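Local coordinates for protein A-adding tRNA nucleotidyltransferase (Aquifex aeolicus, PDB 4WBY) that adds the terminal adenosine to tRNAs ending in CC, using ATP, and so completes their CCA 3' terminus, at residues Ile37-Glu42 with Arg145-Lys150; Leu340-Met343 with Glu347-Glu350; Ser159-Pro164 with Leu195-Glu200; Arg14-Ile19 with Ile55-Glu60. All coordinates share one frame; numbering follows the deposited sequence.

Interaction 1: residues Ile37-Glu42 with Arg145-Lys150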
loop_
_atom_site.group_PDB
_atom_site.type_symbol
_atom_site.label_atom_id
_atom_site.label_comp_id
_atom_site.label_asym_id
_atom_site.label_seq_id
_atom_site.Cartn_x
_atom_site.Cartn_y
_atom_site.Cartn_z
ATOM N N ILE A 37 -16.885 -4.696 -1.291
ATOM C CA ILE A 37 -18.152 -5.196 -0.770
ATOM C C ILE A 37 -18.356 -6.654 -1.193
ATOM O O ILE A 37 -18.739 -7.502 -0.382
ATOM C CB ILE A 37 -19.334 -4.333 -1.238
ATOM C CG1 ILE A 37 -19.287 -2.966 -0.551
ATOM C CG2 ILE A 37 -20.665 -5.028 -0.969
ATOM C CD1 ILE A 37 -20.265 -1.965 -1.128
ATOM N N LEU A 38 -18.075 -6.955 -2.456
ATOM C CA LEU A 38 -18.191 -8.341 -2.935
ATOM C C LEU A 38 -17.174 -9.268 -2.271
ATOM O O LEU A 38 -17.414 -10.468 -2.175
ATOM C CB LEU A 38 -18.035 -8.406 -4.454
ATOM C CG LEU A 38 -19.218 -7.809 -5.217
ATOM C CD1 LEU A 38 -18.855 -7.602 -6.690
ATOM C CD2 LEU A 38 -20.448 -8.703 -5.085
ATOM N N LEU A 39 -16.050 -8.721 -1.813
ATOM C CA LEU A 39 -15.059 -9.527 -1.109
ATOM C C LEU A 39 -15.347 -9.601 0.394
ATOM O O LEU A 39 -14.536 -10.124 1.156
ATOM C CB LEU A 39 -13.645 -8.978 -1.342
ATOM C CG LEU A 39 -13.090 -9.007 -2.768
ATOM C CD1 LEU A 39 -11.761 -8.238 -2.849
ATOM C CD2 LEU A 39 -12.920 -10.428 -3.260
ATOM N N GLY A 40 -16.496 -9.087 0.825
ATOM C CA GLY A 40 -16.900 -9.242 2.212
ATOM C C GLY A 40 -16.149 -8.370 3.198
ATOM O O GLY A 40 -16.093 -8.679 4.392
ATOM N N LYS A 41 -15.588 -7.270 2.711
ATOM C CA LYS A 41 -14.815 -6.369 3.554
ATOM C C LYS A 41 -15.685 -5.258 4.115
ATOM O O LYS A 41 -16.626 -4.800 3.463
ATOM C CB LYS A 41 -13.656 -5.775 2.757
ATOM C CG LYS A 41 -12.656 -6.836 2.310
ATOM C CD LYS A 41 -11.736 -6.346 1.203
ATOM C CE LYS A 41 -10.870 -5.196 1.654
ATOM N NZ LYS A 41 -9.853 -5.640 2.642
ATOM N N GLU A 42 -15.369 -4.835 5.334
ATOM C CA GLU A 42 -15.975 -3.648 5.916
ATOM C C GLU A 42 -15.476 -2.417 5.174
ATOM O O GLU A 42 -14.273 -2.212 5.051
ATOM C CB GLU A 42 -15.637 -3.570 7.409
ATOM C CG GLU A 42 -16.295 -2.439 8.162
ATOM C CD GLU A 42 -15.990 -2.487 9.653
ATOM O OE1 GLU A 42 -15.682 -3.587 10.167
ATOM O OE2 GLU A 42 -16.047 -1.428 10.310
ATOM N N ARG A 145 -17.647 -12.675 -12.882
ATOM C CA ARG A 145 -17.044 -13.894 -13.417
ATOM C C ARG A 145 -15.530 -13.904 -13.181
ATOM O O ARG A 145 -14.954 -14.949 -12.864
ATOM C CB ARG A 145 -17.362 -14.027 -14.906
ATOM C CG ARG A 145 -16.744 -15.250 -15.582
ATOM C CD ARG A 145 -17.250 -16.556 -15.005
ATOM N NE ARG A 145 -16.618 -17.696 -15.665
ATOM C CZ ARG A 145 -17.232 -18.843 -15.937
ATOM N NH1 ARG A 145 -18.505 -19.013 -15.607
ATOM N NH2 ARG A 145 -16.569 -19.822 -16.542
ATOM N N ASP A 146 -14.881 -12.753 -13.315
ATOM C CA ASP A 146 -13.443 -12.702 -13.070
ATOM C C ASP A 146 -13.103 -12.777 -11.574
ATOM O O ASP A 146 -12.043 -13.283 -11.210
ATOM C CB ASP A 146 -12.834 -11.462 -13.722
ATOM C CG ASP A 146 -12.724 -11.603 -15.233
ATOM O OD1 ASP A 146 -12.772 -12.747 -15.740
ATOM O OD2 ASP A 146 -12.585 -10.579 -15.915
ATOM N N LEU A 147 -13.999 -12.325 -10.701
ATOM C CA LEU A 147 -13.833 -12.629 -9.277
ATOM C C LEU A 147 -13.900 -14.132 -9.054
ATOM O O LEU A 147 -13.036 -14.715 -8.393
ATOM C CB LEU A 147 -14.892 -11.946 -8.414
ATOM C CG LEU A 147 -14.725 -10.458 -8.112
ATOM C CD1 LEU A 147 -15.921 -9.944 -7.325
ATOM C CD2 LEU A 147 -13.435 -10.149 -7.361
ATOM N N LYS A 148 -14.939 -14.757 -9.603
ATOM C CA LYS A 148 -15.123 -16.198 -9.486
ATOM C C LYS A 148 -13.873 -16.958 -9.916
ATOM O O LYS A 148 -13.420 -17.887 -9.232
ATOM C CB LYS A 148 -16.311 -16.645 -10.336
ATOM C CG LYS A 148 -16.579 -18.145 -10.275
ATOM C CD LYS A 148 -17.806 -18.518 -11.095
ATOM C CE LYS A 148 -18.115 -20.004 -10.995
ATOM N NZ LYS A 148 -19.422 -20.351 -11.631
ATOM N N ASP A 149 -13.311 -16.541 -11.046
ATOM C CA ASP A 149 -12.196 -17.246 -11.654
ATOM C C ASP A 149 -10.833 -16.756 -11.172
ATOM O O ASP A 149 -9.804 -17.292 -11.583
ATOM C CB ASP A 149 -12.294 -17.128 -13.173
ATOM C CG ASP A 149 -13.485 -17.894 -13.742
ATOM O OD1 ASP A 149 -13.977 -18.837 -13.079
ATOM O OD2 ASP A 149 -13.929 -17.561 -14.857
ATOM N N LYS A 150 -10.837 -15.757 -10.287
ATOM C CA LYS A 150 -9.610 -15.188 -9.706
ATOM C C LYS A 150 -8.672 -14.655 -10.788
ATOM O O LYS A 150 -7.479 -14.996 -10.849
ATOM C CB LYS A 150 -8.904 -16.223 -8.833
ATOM C CG LYS A 150 -9.767 -16.694 -7.675
ATOM C CD LYS A 150 -9.004 -17.712 -6.855
ATOM C CE LYS A 150 -9.715 -18.043 -5.574
ATOM N NZ LYS A 150 -8.923 -18.956 -4.695
#
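Leu38 and Leu39, at the C-terminal end of helix 32-38 beside the ATP site of the nucleotidyltransferase head, meet Leu147 on helix 143-149. Leu147 reaches across with its two methyls divided between the neighbours. Leu147 CD1 lies 3.8 Å from Leu38 CD1 and also touches the stem of that side chain, 3.9 Å from Leu38 CB. On the other branch, Leu147 CD2 approaches Leu39 CD2 at 4.1 Å. The Leu38 and Leu147 side chains meet at roughly a right angle, whereas Leu39 runs at a slant to Leu147. In Leu147, CG stands beside the backbone N (chi1 -78°), and its fork opens toward both partners. Only methyl and methylene groups meet, over 116 Å², and the backbones stay well apart: the nearest CA pair, Leu38 and Leu147, is 8.8 Å apart. Around this bridge Leu38 also packs on Met125 and Leu147 on Ile122. Both helices finish here in Schellman motifs, with Gly40 and Lys150 at positive phi. In the first, Gly40 N bonds to Ile37 O at 3.0 Å. The leucine contact thus joins two Schellman-capped helix ends in a class II CCA-adding-type head domain, its Leu39 side next to ATP-binding Arg35.

Interaction 2: residues Leu340-Met343 with Glu347-Glu350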
loop_
_atom_site.group_PDB
_atom_site.type_symbol
_atom_site.label_atom_id
_atom_site.label_comp_id
_atom_site.label_asym_id
_atom_site.label_seq_id
_atom_site.Cartn_x
_atom_site.Cartn_y
_atom_site.Cartn_z
ATOM N N LEU A 340 15.714 -4.980 13.031
ATOM C CA LEU A 340 15.123 -6.041 12.224
ATOM C C LEU A 340 16.069 -6.435 11.086
ATOM O O LEU A 340 16.196 -7.616 10.758
ATOM C CB LEU A 340 13.752 -5.611 11.699
ATOM C CG LEU A 340 12.752 -5.297 12.817
ATOM C CD1 LEU A 340 11.367 -4.965 12.279
ATOM C CD2 LEU A 340 12.683 -6.430 13.831
ATOM N N LEU A 341 16.769 -5.457 10.518
ATOM C CA LEU A 341 17.767 -5.743 9.490
ATOM C C LEU A 341 18.895 -6.617 10.046
ATOM O O LEU A 341 19.360 -7.548 9.384
ATOM C CB LEU A 341 18.331 -4.441 8.917
ATOM C CG LEU A 341 17.979 -4.055 7.478
ATOM C CD1 LEU A 341 16.624 -4.596 7.034
ATOM C CD2 LEU A 341 18.043 -2.545 7.312
ATOM N N LEU A 342 19.317 -6.323 11.274
ATOM C CA LEU A 342 20.369 -7.093 11.927
ATOM C C LEU A 342 19.941 -8.541 12.141
ATOM O O LEU A 342 20.777 -9.443 12.144
ATOM C CB LEU A 342 20.763 -6.444 13.264
ATOM C CG LEU A 342 21.660 -5.205 13.136
ATOM C CD1 LEU A 342 21.643 -4.397 14.420
ATOM C CD2 LEU A 342 23.095 -5.579 12.774
ATOM N N MET A 343 18.639 -8.764 12.300
ATOM C CA MET A 343 18.133 -10.118 12.497
ATOM C C MET A 343 18.192 -10.977 11.237
ATOM O O MET A 343 17.927 -12.173 11.297
ATOM C CB MET A 343 16.704 -10.073 13.022
ATOM C CG MET A 343 16.639 -9.602 14.460
ATOM S SD MET A 343 14.974 -9.613 15.131
ATOM C CE MET A 343 14.566 -11.351 15.027
ATOM N N GLU A 347 23.945 -15.092 12.776
ATOM C CA GLU A 347 24.838 -15.073 13.931
ATOM C C GLU A 347 24.499 -13.950 14.913
ATOM O O GLU A 347 24.948 -13.962 16.061
ATOM C CB GLU A 347 26.294 -14.943 13.471
ATOM C CG GLU A 347 26.634 -13.617 12.789
ATOM C CD GLU A 347 26.101 -13.506 11.363
ATOM O OE1 GLU A 347 25.476 -14.470 10.870
ATOM O OE2 GLU A 347 26.310 -12.446 10.735
ATOM N N LEU A 348 23.699 -12.989 14.464
ATOM C CA LEU A 348 23.350 -11.842 15.294
ATOM C C LEU A 348 21.914 -11.912 15.796
ATOM O O LEU A 348 21.541 -11.185 16.719
ATOM C CB LEU A 348 23.554 -10.537 14.515
ATOM C CG LEU A 348 24.968 -10.251 14.007
ATOM C CD1 LEU A 348 25.025 -8.895 13.307
ATOM C CD2 LEU A 348 25.987 -10.327 15.148
ATOM N N LYS A 349 21.116 -12.785 15.183
ATOM C CA LYS A 349 19.663 -12.784 15.375
ATOM C C LYS A 349 19.247 -12.912 16.838
ATOM O O LYS A 349 18.356 -12.199 17.306
ATOM C CB LYS A 349 19.023 -13.912 14.555
ATOM C CG LYS A 349 17.504 -13.865 14.527
ATOM C CD LYS A 349 16.942 -14.633 13.339
ATOM C CE LYS A 349 16.918 -16.128 13.594
ATOM N NZ LYS A 349 15.861 -16.495 14.575
ATOM N N GLU A 350 19.910 -13.800 17.566
ATOM C CA GLU A 350 19.547 -14.056 18.955
ATOM C C GLU A 350 19.958 -12.920 19.890
ATOM O O GLU A 350 19.295 -12.669 20.898
ATOM C CB GLU A 350 20.157 -15.377 19.417
ATOM C CG GLU A 350 19.508 -16.588 18.760
ATOM C CD GLU A 350 17.994 -16.576 18.910
ATOM O OE1 GLU A 350 17.511 -16.373 20.043
ATOM O OE2 GLU A 350 17.286 -16.745 17.891
#
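The flat groups here are the peptide carbonyls of Leu342 and Met343, with no ring involved, and each is met by aliphatic carbon. Met343 bears the closer contact: the Lys349 chain comes from beyond its oxygen, with Lys349 CD 3.3 Å and CG 3.7 Å from Met343 O. Leu348 CB lies well off the Leu342 carbonyl plane, to the side of one face, 3.8 Å from Leu342 O. Beyond the carbonyls, the side chains pair residue by residue. Leu342 CD2 meets Leu348 CD1 at 3.9 Å, one leucine inclined to the other. Met343 lies at about a right angle to Lys349; its chain bends at the thioether (chi3 62°) and sets CE 3.9 Å from Lys349 CG. Lys349 starts with CG anti to the backbone N (chi1 -171°), which brings its first methylenes across Met343, and then turns away; Lys349 NZ makes a long salt bridge to Glu350 OE2, 3.6 Å. The contact joins the end of helix 336-342 to the start of helix 349-359 around a short connection. Helix 243-262 packs on Met343 through Val255 and Trp258, and helix 311-320 covers Leu342 and Leu348. The chemistry is therefore chiefly dispersion between apolar groups, buried on the leucine and methionine side, perhaps helped by weak attraction between Met343 O and the lysine methylenes, while the ammonium group is directed away from segment 340-343, toward Glu350.

Interaction 3: residues Ser159-Pro164 with Leu195-Glu200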
loop_
_atom_site.group_PDB
_atom_site.type_symbol
_atom_site.label_atom_id
_atom_site.label_comp_id
_atom_site.label_asym_id
_atom_site.label_seq_id
_atom_site.Cartn_x
_atom_site.Cartn_y
_atom_site.Cartn_z
ATOM N N SER A 159 -5.129 -1.206 -23.062
ATOM C CA SER A 159 -5.079 -0.636 -21.716
ATOM C C SER A 159 -3.672 -0.293 -21.195
ATOM O O SER A 159 -3.469 0.768 -20.593
ATOM C CB SER A 159 -5.759 -1.599 -20.744
ATOM O OG SER A 159 -5.816 -1.056 -19.439
ATOM N N PHE A 160 -2.701 -1.179 -21.406
ATOM C CA PHE A 160 -1.358 -0.920 -20.894
ATOM C C PHE A 160 -0.587 0.082 -21.766
ATOM O O PHE A 160 0.338 0.720 -21.287
ATOM C CB PHE A 160 -0.549 -2.214 -20.777
ATOM C CG PHE A 160 -1.115 -3.206 -19.795
ATOM C CD1 PHE A 160 -1.310 -2.859 -18.462
ATOM C CD2 PHE A 160 -1.421 -4.495 -20.198
ATOM C CE1 PHE A 160 -1.830 -3.784 -17.548
ATOM C CE2 PHE A 160 -1.938 -5.418 -19.302
ATOM C CZ PHE A 160 -2.136 -5.066 -17.965
ATOM N N ILE A 161 -0.937 0.197 -23.043
ATOM C CA ILE A 161 -0.330 1.215 -23.899
ATOM C C ILE A 161 -0.847 2.589 -23.480
ATOM O O ILE A 161 -0.103 3.566 -23.373
ATOM C CB ILE A 161 -0.662 1.004 -25.399
ATOM C CG1 ILE A 161 -0.381 -0.428 -25.850
ATOM C CG2 ILE A 161 0.134 1.977 -26.264
ATOM C CD1 ILE A 161 -0.856 -0.708 -27.280
ATOM N N GLU A 162 -2.154 2.638 -23.241
ATOM C CA GLU A 162 -2.859 3.858 -22.868
ATOM C C GLU A 162 -2.368 4.405 -21.525
ATOM O O GLU A 162 -2.184 5.613 -21.361
ATOM C CB GLU A 162 -4.358 3.551 -22.837
ATOM C CG GLU A 162 -5.278 4.627 -22.367
ATOM C CD GLU A 162 -6.722 4.152 -22.407
ATOM O OE1 GLU A 162 -7.103 3.249 -21.625
ATOM O OE2 GLU A 162 -7.478 4.673 -23.232
ATOM N N ASP A 163 -2.124 3.501 -20.580
ATOM C CA ASP A 163 -1.646 3.880 -19.254
ATOM C C ASP A 163 -0.746 2.797 -18.680
ATOM O O ASP A 163 -1.221 1.887 -17.986
ATOM C CB ASP A 163 -2.814 4.151 -18.300
ATOM C CG ASP A 163 -2.348 4.730 -16.976
ATOM O OD1 ASP A 163 -1.120 4.945 -16.816
ATOM O OD2 ASP A 163 -3.200 4.979 -16.097
ATOM N N PRO A 164 0.561 2.893 -18.961
ATOM C CA PRO A 164 1.484 1.841 -18.517
ATOM C C PRO A 164 1.591 1.687 -16.999
ATOM O O PRO A 164 2.060 0.648 -16.554
ATOM C CB PRO A 164 2.829 2.277 -19.121
ATOM C CG PRO A 164 2.466 3.105 -20.317
ATOM C CD PRO A 164 1.186 3.819 -19.927
ATOM N N LEU A 195 8.158 -3.527 -25.153
ATOM C CA LEU A 195 8.133 -2.400 -26.083
ATOM C C LEU A 195 8.764 -1.136 -25.506
ATOM O O LEU A 195 8.964 -0.164 -26.232
ATOM C CB LEU A 195 6.693 -2.093 -26.516
ATOM C CG LEU A 195 6.061 -3.024 -27.548
ATOM C CD1 LEU A 195 4.549 -2.808 -27.570
ATOM C CD2 LEU A 195 6.669 -2.793 -28.937
ATOM N N GLY A 196 9.053 -1.144 -24.207
ATOM C CA GLY A 196 9.645 0.009 -23.551
ATOM C C GLY A 196 8.625 0.968 -22.973
ATOM O O GLY A 196 8.981 2.060 -22.551
ATOM N N LEU A 197 7.359 0.573 -22.933
ATOM C CA LEU A 197 6.316 1.522 -22.565
ATOM C C LEU A 197 6.352 1.883 -21.087
ATOM O O LEU A 197 5.928 2.965 -20.691
ATOM C CB LEU A 197 4.941 0.970 -22.947
ATOM C CG LEU A 197 4.815 0.583 -24.423
ATOM C CD1 LEU A 197 3.392 0.175 -24.739
ATOM C CD2 LEU A 197 5.281 1.723 -25.329
ATOM N N LEU A 198 6.863 0.980 -20.268
ATOM C CA LEU A 198 6.924 1.233 -18.852
ATOM C C LEU A 198 8.040 2.225 -18.576
ATOM O O LEU A 198 7.882 3.170 -17.798
ATOM C CB LEU A 198 7.145 -0.079 -18.100
ATOM C CG LEU A 198 7.084 -0.093 -16.587
ATOM C CD1 LEU A 198 5.744 0.412 -16.104
ATOM C CD2 LEU A 198 7.388 -1.499 -16.074
ATOM N N LYS A 199 9.168 2.019 -19.247
ATOM C CA LYS A 199 10.337 2.858 -19.037
ATOM C C LYS A 199 10.031 4.320 -19.370
ATOM O O LYS A 199 10.593 5.233 -18.767
ATOM C CB LYS A 199 11.514 2.349 -19.876
ATOM C CG LYS A 199 12.783 3.165 -19.738
ATOM C CD LYS A 199 13.926 2.510 -20.492
ATOM C CE LYS A 199 14.301 1.180 -19.861
ATOM N NZ LYS A 199 14.758 1.358 -18.452
ATOM N N GLU A 200 9.107 4.530 -20.299
ATOM C CA GLU A 200 8.780 5.867 -20.795
ATOM C C GLU A 200 7.557 6.515 -20.134
ATOM O O GLU A 200 7.208 7.647 -20.461
ATOM C CB GLU A 200 8.556 5.804 -22.312
ATOM C CG GLU A 200 9.809 5.441 -23.082
ATOM C CD GLU A 200 9.535 5.147 -24.537
ATOM O OE1 GLU A 200 8.519 5.645 -25.071
ATOM O OE2 GLU A 200 10.342 4.417 -25.148
#
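Leu197 meets Ile161 because its CG stands beside the backbone N (chi1 -55°) and its chain then extends (chi2 -175°), placing CD1 against the isoleucine. That methyl rests over CA and both branches of Ile161: Ile161 CG1 and CG2 are each 4.0 Å from Leu197 CD1, and the two side chains pass at a slant. Leu198 takes the other course, with CG anti to the backbone N (chi1 -173°), and its CD1 comes to 3.7 Å from Pro164 O. Between these two contacts sits the proline ring, with Pro164 CB and CG presented to Leu197 O at 3.5 Å each. Pro164 CG also touches Leu197 CB, 4.2 Å away. The backbones come close here, the CA atoms of Pro164 and Leu198 being 5.5 Å apart. Pro164 belongs to the ATP-binding run at the start of helix 165-177. Just before it, Asp163 caps Val165 N through OD1 and forms a salt bridge with Arg205, a further ATP-binding residue, through OD2. The segment 195-200 follows helix 183-194, whose end is closed by a Schellman motif at Gly196. Chemically, the two segments are held by shape and apolar packing, with carbonyl oxygens resting on carbon; directional polar bonds lie beside the contact, among them those of Asp163 to Val165 N and Arg205.

Interaction 4: residues Arg14-Ile19 with Ile55-Glu60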
loop_
_atom_site.group_PDB
_atom_site.type_symbol
_atom_site.label_atom_id
_atom_site.label_comp_id
_atom_site.label_asym_id
_atom_site.label_seq_id
_atom_site.Cartn_x
_atom_site.Cartn_y
_atom_site.Cartn_z
ATOM N N ARG A 14 -29.454 4.934 0.401
ATOM C CA ARG A 14 -30.866 5.209 0.145
ATOM C C ARG A 14 -31.090 6.695 -0.110
ATOM O O ARG A 14 -31.781 7.083 -1.061
ATOM C CB ARG A 14 -31.734 4.760 1.327
ATOM C CG ARG A 14 -31.838 3.255 1.516
ATOM C CD ARG A 14 -32.776 2.610 0.505
ATOM N NE ARG A 14 -32.884 1.180 0.768
ATOM C CZ ARG A 14 -33.634 0.343 0.059
ATOM N NH1 ARG A 14 -34.352 0.796 -0.957
ATOM N NH2 ARG A 14 -33.662 -0.947 0.365
ATOM N N GLU A 15 -30.509 7.527 0.752
ATOM C CA GLU A 15 -30.702 8.967 0.662
ATOM C C GLU A 15 -30.101 9.540 -0.619
ATOM O O GLU A 15 -30.687 10.422 -1.242
ATOM C CB GLU A 15 -30.102 9.661 1.880
ATOM C CG GLU A 15 -30.401 11.152 1.917
ATOM C CD GLU A 15 -29.982 11.798 3.215
ATOM O OE1 GLU A 15 -29.235 11.157 3.980
ATOM O OE2 GLU A 15 -30.381 12.952 3.451
ATOM N N VAL A 16 -28.925 9.052 -1.010
ATOM C CA VAL A 16 -28.321 9.514 -2.254
ATOM C C VAL A 16 -29.246 9.231 -3.453
ATOM O O VAL A 16 -29.425 10.093 -4.311
ATOM C CB VAL A 16 -26.936 8.876 -2.464
ATOM C CG1 VAL A 16 -26.450 9.057 -3.901
ATOM C CG2 VAL A 16 -25.951 9.492 -1.497
ATOM N N GLY A 17 -29.860 8.048 -3.497
ATOM C CA GLY A 17 -30.809 7.734 -4.556
ATOM C C GLY A 17 -32.037 8.633 -4.537
ATOM O O GLY A 17 -32.568 9.004 -5.593
ATOM N N GLN A 18 -32.511 8.974 -3.339
ATOM C CA GLN A 18 -33.667 9.857 -3.204
ATOM C C GLN A 18 -33.340 11.252 -3.720
ATOM O O GLN A 18 -34.108 11.844 -4.488
ATOM C CB GLN A 18 -34.121 9.910 -1.748
ATOM C CG GLN A 18 -34.687 8.588 -1.229
ATOM C CD GLN A 18 -34.668 8.490 0.297
ATOM O OE1 GLN A 18 -34.199 9.392 0.987
ATOM N NE2 GLN A 18 -35.161 7.374 0.822
ATOM N N ILE A 19 -32.197 11.784 -3.303
ATOM C CA ILE A 19 -31.786 13.105 -3.754
ATOM C C ILE A 19 -31.550 13.095 -5.263
ATOM O O ILE A 19 -31.937 14.031 -5.959
ATOM C CB ILE A 19 -30.512 13.579 -3.018
ATOM C CG1 ILE A 19 -30.802 13.751 -1.523
ATOM C CG2 ILE A 19 -30.006 14.894 -3.588
ATOM C CD1 ILE A 19 -29.563 13.989 -0.697
ATOM N N ILE A 55 -21.380 17.408 -7.927
ATOM C CA ILE A 55 -21.096 18.414 -6.915
ATOM C C ILE A 55 -22.387 18.943 -6.295
ATOM O O ILE A 55 -22.479 19.095 -5.077
ATOM C CB ILE A 55 -20.264 19.562 -7.499
ATOM C CG1 ILE A 55 -18.882 19.025 -7.886
ATOM C CG2 ILE A 55 -20.133 20.712 -6.499
ATOM C CD1 ILE A 55 -17.967 20.040 -8.554
ATOM N N GLU A 56 -23.405 19.189 -7.112
ATOM C CA GLU A 56 -24.644 19.705 -6.552
ATOM C C GLU A 56 -25.358 18.640 -5.716
ATOM O O GLU A 56 -25.973 18.961 -4.701
ATOM C CB GLU A 56 -25.551 20.255 -7.652
ATOM C CG GLU A 56 -25.050 21.584 -8.231
ATOM C CD GLU A 56 -24.784 22.660 -7.168
ATOM O OE1 GLU A 56 -25.648 22.881 -6.291
ATOM O OE2 GLU A 56 -23.705 23.292 -7.215
ATOM N N LEU A 57 -25.253 17.373 -6.109
ATOM C CA LEU A 57 -25.839 16.311 -5.296
ATOM C C LEU A 57 -25.127 16.248 -3.935
ATOM O O LEU A 57 -25.771 16.183 -2.883
ATOM C CB LEU A 57 -25.760 14.958 -6.018
ATOM C CG LEU A 57 -26.564 13.810 -5.398
ATOM C CD1 LEU A 57 -26.871 12.783 -6.459
ATOM C CD2 LEU A 57 -25.839 13.138 -4.245
ATOM N N ALA A 58 -23.801 16.270 -3.965
ATOM C CA ALA A 58 -22.996 16.222 -2.745
ATOM C C ALA A 58 -23.299 17.402 -1.834
ATOM O O ALA A 58 -23.392 17.244 -0.615
ATOM C CB ALA A 58 -21.505 16.201 -3.086
ATOM N N LYS A 59 -23.429 18.589 -2.419
ATOM C CA LYS A 59 -23.677 19.779 -1.614
ATOM C C LYS A 59 -25.028 19.682 -0.900
ATOM O O LYS A 59 -25.172 20.127 0.238
ATOM C CB LYS A 59 -23.606 21.043 -2.481
ATOM C CG LYS A 59 -22.179 21.428 -2.864
ATOM C CD LYS A 59 -22.138 22.530 -3.910
ATOM C CE LYS A 59 -22.759 23.816 -3.422
ATOM N NZ LYS A 59 -22.600 24.883 -4.454
ATOM N N GLU A 60 -26.017 19.089 -1.562
ATOM C CA GLU A 60 -27.329 18.946 -0.941
ATOM C C GLU A 60 -27.309 17.900 0.174
ATOM O O GLU A 60 -27.892 18.109 1.238
ATOM C CB GLU A 60 -28.384 18.596 -1.989
ATOM C CG GLU A 60 -29.772 18.305 -1.414
ATOM C CD GLU A 60 -30.397 19.499 -0.694
ATOM O OE1 GLU A 60 -29.953 20.647 -0.912
ATOM O OE2 GLU A 60 -31.341 19.285 0.094
#
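Leu57 is approached by two side chains at different inclinations: Val16 at about a right angle, Ile19 at a shallower slant. Val16 CG1 meets the leucine at its end, 4.1 Å from Leu57 CD2, while Ile19 CG2 meets it at the branch point, 4.0 Å from Leu57 CG. Leu57 holds CG anti to its backbone nitrogen (chi1 -169°), and this carries its end toward helix 14-19. The same Ile19 CG2 also rests on Glu60, 4.1 Å from Glu60 CG, so one methyl touches two residues about one turn apart. Glu60 contributes only its aliphatic part: bent at chi2 (63°), it sends its carboxylate to Arg63 and Arg64. The short helix axes approach to 10.4 Å with 122° between their N-to-C directions, and the closest CA pair, Ile19 and Leu57, is 6.9 Å apart. Together the segments bury 209 Å² by apolar packing. The N-terminal helix 7-22 thus crosses helix 54-65 close to the sheet, where Phe89 of strand 85-91 supports both Val16 and Leu57; Ala58, pointing away from helix 7-22, packs on strand 77-82, and Met23, just beyond the first helix, touches Leu57 and Glu60.

This chain is the C-terminal, nucleotidyltransferase-bearing part of a longer protein. Interactions 1 and 4 interleave along it, in the order 14-19, 37-42, 55-60, 145-150; interaction 3 and then interaction 2 follow in series. Interactions 1 and 4 belong to the head, with its seven-stranded mixed sheet, their centres about 28 Å apart. Interaction 3, centred about 28 Å from interaction 1, lies in the helical region after the head, where residues 163-172 bind ATP. Interaction 2 lies far along the mainly helical C-terminal part, about 56 Å from interaction 4 between centres. No two contacts touch; each joins its own pair of segments, and interactions 1 and 3 adjoin ATP-binding residues from different sequence regions.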